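Local coordinates for protein 2-hydroxyisobutyryl-CoA synthetase (PDB 6HDY) that belongs to the acyl-CoA synthetase group of the ANL superfamily, enzymes with a large N-terminal part and a small mobile C-terminal domain, at residues Phe374-Glu379 against Leu446-Lys451; Asn391-Tyr396 against Ser439-Thr444. One frame throughout, in Å; residues are numbered along the deposited sequence.

Contact 1 (Phe374-Glu379 against Leu446-Lys451); sequences FTIRGE and LGVRAK
Val-448 packs against Ile-376, and this apolar pair is the heart of the contact. The two side chains cross at about a right angle. Both methyls of Val-448 meet the branch methyl of Ile-376: CG1 and CG2 each lie 3.8 Å from Ile-376 CG2. Ile-376 turns that methyl to Val-448 because CG2 stands anti to its backbone N, while CG1 lies beside the N (chi1 -61°). Val-448 CG2 also reaches 4.1 Å from Glu-379 CB, so one valine methyl touches both ends of the turn.

The main chain adds van der Waals contacts. Val-448 CG2 sits 3.2 Å from Ile-376 O, a tight approach. At the rim, Glu-379 CG comes 3.7 Å from Leu-446 O.

Segment 374-379 forms most of a beta hairpin, with a type I' turn from Ile-376 to Glu-379. Strands 374-376 and 379-381 are its two arms. The turn is closed by two backbone hydrogen bonds, Ile-376 N to Glu-379 O and Glu-379 N to Ile-376 O, both 3.0 Å. Arg-377 and Gly-378 at its corners have positive phi, as this turn requires. Facing it is the link between helix 428-446 and strand 450-454. Gly-447 leaves the helix with positive phi, and Val-448 follows in extended form.

The surrounding apolar core extends the packing. Leu-413 of strand 413-419 touches Phe-374, Ile-376 and Leu-446. Helix 383-391 meets Phe-374 and Leu-446 through Ile-386. Polar bonds lie at the flanks: Thr-375 OG1 bonds to Asn-380, and Arg-377 has a backbone bond to Met-410.

Contact 2 (Asn391-Tyr396 against Ser439-Thr444); sequences NQMSGY and SHRVQT
Met-393 lies against the guanidinium of Arg-441, and the two side chains approach from opposite directions. Met-393 CG is 3.4 Å from Arg-441 NE, over one face of the guanidinium. Met-393 CE lies over the same face, 3.6 Å above the plane and offset toward the rim. The bend of Met-393 at chi3 (71°) brings this methyl back over the group. Its CE also meets the aliphatic part of Arg-441, 3.8 Å from CD.

The edge of the same group is used for a polar bond. Arg-441 NH2 donates to Gln-392 O at 3.3 Å, with an N-H...O angle of 152°. The oxygen lies in the guanidinium plane, but the donor is tilted from the carbonyl plane. The stronger polar partner of Arg-441 is Glu-437, one helical turn earlier, which forms a salt bridge with NH1. The bridge and the bond to Gln-392 probably hold the guanidinium flat against Met-393.

Further out, a type I turn runs from Met-393 to Tyr-396, closed by Tyr-396 N to Met-393 O. Arg-263 of helix 258-268 bonds to Asn-391 O. The loop from helix 383-391 to strand 396-397 touches both helix 258-268 and helix 428-446, and Val-442 of the latter packs on strands 413-419 and 450-454.

The two contacts lie about 15 Å apart, centre to centre, on the same side of the chain's centre. Along the chain the order is 374-379, 391-396, 439-444, 446-451, so contact 2 falls between the two halves of contact 1. Helix 383-391 separates the first two segments. Helix 428-446 carries 439-444 and ends at Leu-446 in contact 1. The segments also meet directly: Ser-439 OG probably bonds to Ala-450 O, and Gln-443 OE1 to Arg-449 NH1. Contact 1 sets the hairpin against the exit of helix 428-446, and contact 2 sets the loop after helix 383-391 on the same helix. Both lie in the C-terminal part of the chain.

Contact 1 (Phe374-Glu379 against Leu446-Lys451)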
loop_
_atom_site.group_PDB
_atom_site.type_symbol
_atom_site.label_atom_id
_atom_site.label_comp_id
_atom_site.label_asym_id
_atom_site.label_seq_id
_atom_site.Cartn_x
_atom_site.Cartn_y
_atom_site.Cartn_z
ATOM N N PHE A 374 21.292 21.084 15.563
ATOM C CA PHE A 374 22.750 21.106 15.711
ATOM C C PHE A 374 23.178 22.525 16.085
ATOM O O PHE A 374 22.433 23.484 15.864
ATOM C CB PHE A 374 23.457 20.608 14.439
ATOM C CG PHE A 374 23.021 21.328 13.184
ATOM C CD1 PHE A 374 21.910 20.896 12.466
ATOM C CD2 PHE A 374 23.701 22.454 12.736
ATOM C CE1 PHE A 374 21.477 21.589 11.332
ATOM C CE2 PHE A 374 23.269 23.147 11.600
ATOM C CZ PHE A 374 22.164 22.705 10.900
ATOM N N THR A 375 24.366 22.657 16.667
ATOM C CA THR A 375 24.873 23.948 17.118
ATOM C C THR A 375 26.162 24.350 16.399
ATOM O O THR A 375 27.116 23.573 16.346
ATOM C CB THR A 375 24.999 23.941 18.649
ATOM O OG1 THR A 375 23.700 23.723 19.196
ATOM C CG2 THR A 375 25.550 25.247 19.206
ATOM N N ILE A 376 26.175 25.579 15.851
ATOM C CA ILE A 376 27.341 26.175 15.195
ATOM C C ILE A 376 27.642 27.529 15.860
ATOM O O ILE A 376 26.791 28.418 15.835
ATOM C CB ILE A 376 27.223 26.220 13.645
ATOM C CG1 ILE A 376 27.102 24.785 13.086
ATOM C CG2 ILE A 376 28.457 26.919 13.049
ATOM C CD1 ILE A 376 26.593 24.659 11.804
ATOM N N ARG A 377 28.825 27.638 16.520
ATOM C CA ARG A 377 29.313 28.806 17.277
ATOM C C ARG A 377 28.260 29.353 18.264
ATOM O O ARG A 377 27.892 30.536 18.220
ATOM C CB ARG A 377 29.887 29.904 16.359
ATOM C CG ARG A 377 31.334 29.661 15.937
ATOM C CD ARG A 377 31.970 30.905 15.331
ATOM N NE ARG A 377 32.200 31.964 16.322
ATOM C CZ ARG A 377 33.398 32.433 16.664
ATOM N NH1 ARG A 377 34.496 31.952 16.093
ATOM N NH2 ARG A 377 33.506 33.393 17.573
ATOM N N GLY A 378 27.776 28.456 19.125
ATOM C CA GLY A 378 26.792 28.754 20.160
ATOM C C GLY A 378 25.400 29.077 19.655
ATOM O O GLY A 378 24.542 29.497 20.444
ATOM N N GLU A 379 25.157 28.883 18.343
ATOM C CA GLU A 379 23.870 29.168 17.728
ATOM C C GLU A 379 23.100 27.881 17.385
ATOM O O GLU A 379 23.639 27.000 16.711
ATOM C CB GLU A 379 24.049 30.106 16.521
ATOM C CG GLU A 379 23.012 31.221 16.446
ATOM C CD GLU A 379 22.966 32.187 17.615
ATOM O OE1 GLU A 379 24.033 32.727 17.991
ATOM O OE2 GLU A 379 21.855 32.413 18.147
ATOM N N LEU A 446 20.656 32.828 9.817
ATOM C CA LEU A 446 21.100 32.113 11.011
ATOM C C LEU A 446 22.116 32.847 11.905
ATOM O O LEU A 446 22.170 32.567 13.106
ATOM C CB LEU A 446 21.664 30.734 10.623
ATOM C CG LEU A 446 20.930 29.905 9.558
ATOM C CD1 LEU A 446 21.731 28.665 9.219
ATOM C CD2 LEU A 446 19.516 29.506 10.010
ATOM N N GLY A 447 22.915 33.743 11.322
ATOM C CA GLY A 447 23.946 34.491 12.040
ATOM C C GLY A 447 25.198 33.665 12.248
ATOM O O GLY A 447 25.881 33.798 13.269
ATOM N N VAL A 448 25.506 32.807 11.268
ATOM C CA VAL A 448 26.623 31.871 11.315
ATOM C C VAL A 448 27.327 31.791 9.958
ATOM O O VAL A 448 26.678 31.983 8.937
ATOM C CB VAL A 448 26.089 30.506 11.865
ATOM C CG1 VAL A 448 26.378 29.310 10.955
ATOM C CG2 VAL A 448 26.580 30.258 13.279
ATOM N N ARG A 449 28.648 31.542 9.949
ATOM C CA ARG A 449 29.437 31.395 8.721
ATOM C C ARG A 449 28.954 30.143 7.983
ATOM O O ARG A 449 28.799 29.086 8.599
ATOM C CB ARG A 449 30.961 31.329 9.032
ATOM C CG ARG A 449 31.882 30.946 7.849
ATOM C CD ARG A 449 32.183 32.071 6.862
ATOM N NE ARG A 449 32.876 31.571 5.669
ATOM C CZ ARG A 449 32.394 31.624 4.428
ATOM N NH1 ARG A 449 31.208 32.172 4.191
ATOM N NH2 ARG A 449 33.097 31.135 3.416
ATOM N N ALA A 450 28.654 30.287 6.685
ATOM C CA ALA A 450 28.174 29.177 5.885
ATOM C C ALA A 450 29.020 28.982 4.636
ATOM O O ALA A 450 29.052 29.857 3.773
ATOM C CB ALA A 450 26.713 29.385 5.520
ATOM N N LYS A 451 29.745 27.854 4.569
ATOM C CA LYS A 451 30.533 27.445 3.411
ATOM C C LYS A 451 29.596 26.653 2.468
ATOM O O LYS A 451 28.961 25.687 2.904
ATOM C CB LYS A 451 31.715 26.573 3.834
ATOM C CG LYS A 451 32.945 27.355 4.258
ATOM C CD LYS A 451 34.101 26.420 4.606
ATOM C CE LYS A 451 35.415 27.161 4.734
ATOM N NZ LYS A 451 36.506 26.263 5.183
#

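Contact 2 (Asn391-Tyr396 against Ser439-Thr444)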
loop_
_atom_site.group_PDB
_atom_site.type_symbol
_atom_site.label_atom_id
_atom_site.label_comp_id
_atom_site.label_asym_id
_atom_site.label_seq_id
_atom_site.Cartn_x
_atom_site.Cartn_y
_atom_site.Cartn_z
ATOM N N ASN A 391 14.917 27.813 -0.167
ATOM C CA ASN A 391 13.719 27.730 -0.996
ATOM C C ASN A 391 13.149 29.102 -1.345
ATOM O O ASN A 391 12.341 29.205 -2.263
ATOM C CB ASN A 391 12.644 26.795 -0.369
ATOM C CG ASN A 391 12.872 25.338 -0.695
ATOM O OD1 ASN A 391 12.415 24.826 -1.727
ATOM N ND2 ASN A 391 13.640 24.641 0.143
ATOM N N GLN A 392 13.589 30.148 -0.634
ATOM C CA GLN A 392 13.153 31.526 -0.870
ATOM C C GLN A 392 14.081 32.262 -1.847
ATOM O O GLN A 392 13.963 33.480 -2.024
ATOM C CB GLN A 392 12.962 32.284 0.455
ATOM C CG GLN A 392 11.597 32.008 1.067
ATOM C CD GLN A 392 11.372 32.662 2.404
ATOM O OE1 GLN A 392 12.178 32.536 3.337
ATOM N NE2 GLN A 392 10.222 33.316 2.549
ATOM N N MET A 393 14.966 31.495 -2.519
ATOM C CA MET A 393 15.946 31.979 -3.500
ATOM C C MET A 393 15.599 31.428 -4.893
ATOM O O MET A 393 15.470 30.205 -5.056
ATOM C CB MET A 393 17.375 31.550 -3.121
ATOM C CG MET A 393 17.817 31.969 -1.737
ATOM S SD MET A 393 19.582 31.642 -1.482
ATOM C CE MET A 393 20.309 32.955 -2.590
ATOM N N SER A 394 15.466 32.335 -5.895
ATOM C CA SER A 394 15.100 32.002 -7.285
ATOM C C SER A 394 16.107 31.070 -7.997
ATOM O O SER A 394 15.686 30.273 -8.848
ATOM C CB SER A 394 14.847 33.271 -8.114
ATOM O OG SER A 394 15.908 34.215 -8.051
ATOM N N GLY A 395 17.393 31.192 -7.642
ATOM C CA GLY A 395 18.501 30.420 -8.204
ATOM C C GLY A 395 18.734 29.046 -7.604
ATOM O O GLY A 395 19.530 28.265 -8.136
ATOM N N TYR A 396 18.055 28.737 -6.484
ATOM C CA TYR A 396 18.156 27.442 -5.792
ATOM C C TYR A 396 17.499 26.294 -6.614
ATOM O O TYR A 396 16.368 26.439 -7.071
ATOM C CB TYR A 396 17.552 27.574 -4.391
ATOM C CG TYR A 396 17.410 26.277 -3.623
ATOM C CD1 TYR A 396 18.529 25.606 -3.135
ATOM C CD2 TYR A 396 16.154 25.737 -3.356
ATOM C CE1 TYR A 396 18.403 24.429 -2.402
ATOM C CE2 TYR A 396 16.015 24.568 -2.612
ATOM C CZ TYR A 396 17.142 23.921 -2.131
ATOM O OH TYR A 396 17.014 22.744 -1.438
ATOM N N SER A 439 25.414 31.469 0.344
ATOM C CA SER A 439 26.265 31.629 1.539
ATOM C C SER A 439 25.833 32.849 2.376
ATOM O O SER A 439 25.519 32.681 3.550
ATOM C CB SER A 439 27.736 31.741 1.137
ATOM O OG SER A 439 28.569 32.028 2.245
ATOM N N HIS A 440 25.735 34.034 1.752
ATOM C CA HIS A 440 25.317 35.281 2.396
ATOM C C HIS A 440 23.926 35.183 2.997
ATOM O O HIS A 440 23.774 35.496 4.172
ATOM C CB HIS A 440 25.396 36.464 1.410
ATOM C CG HIS A 440 24.952 37.785 1.978
ATOM N ND1 HIS A 440 25.845 38.639 2.614
ATOM C CD2 HIS A 440 23.730 38.375 1.947
ATOM C CE1 HIS A 440 25.138 39.708 2.958
ATOM N NE2 HIS A 440 23.859 39.596 2.579
ATOM N N ARG A 441 22.916 34.771 2.199
ATOM C CA ARG A 441 21.517 34.666 2.634
ATOM C C ARG A 441 21.409 33.846 3.931
ATOM O O ARG A 441 20.871 34.335 4.930
ATOM C CB ARG A 441 20.625 34.076 1.512
ATOM C CG ARG A 441 19.275 34.782 1.327
ATOM C CD ARG A 441 19.196 35.539 0.001
ATOM N NE ARG A 441 17.957 35.269 -0.742
ATOM C CZ ARG A 441 17.698 35.709 -1.973
ATOM N NH1 ARG A 441 18.585 36.454 -2.622
ATOM N NH2 ARG A 441 16.548 35.407 -2.564
ATOM N N VAL A 442 21.995 32.637 3.921
ATOM C CA VAL A 442 22.044 31.685 5.038
ATOM C C VAL A 442 22.724 32.318 6.261
ATOM O O VAL A 442 22.211 32.177 7.372
ATOM C CB VAL A 442 22.687 30.347 4.575
ATOM C CG1 VAL A 442 22.946 29.399 5.740
ATOM C CG2 VAL A 442 21.806 29.666 3.528
ATOM N N GLN A 443 23.834 33.077 6.038
ATOM C CA GLN A 443 24.566 33.794 7.089
ATOM C C GLN A 443 23.690 34.861 7.735
ATOM O O GLN A 443 23.659 34.949 8.953
ATOM C CB GLN A 443 25.872 34.422 6.564
ATOM C CG GLN A 443 26.986 33.411 6.295
ATOM C CD GLN A 443 28.341 34.036 6.074
ATOM O OE1 GLN A 443 29.046 33.704 5.116
ATOM N NE2 GLN A 443 28.762 34.907 6.984
ATOM N N THR A 444 22.960 35.646 6.923
ATOM C CA THR A 444 22.054 36.701 7.385
ATOM C C THR A 444 20.894 36.095 8.197
ATOM O O THR A 444 20.478 36.683 9.202
ATOM C CB THR A 444 21.511 37.493 6.174
ATOM O OG1 THR A 444 22.554 37.697 5.219
ATOM C CG2 THR A 444 20.875 38.825 6.564
#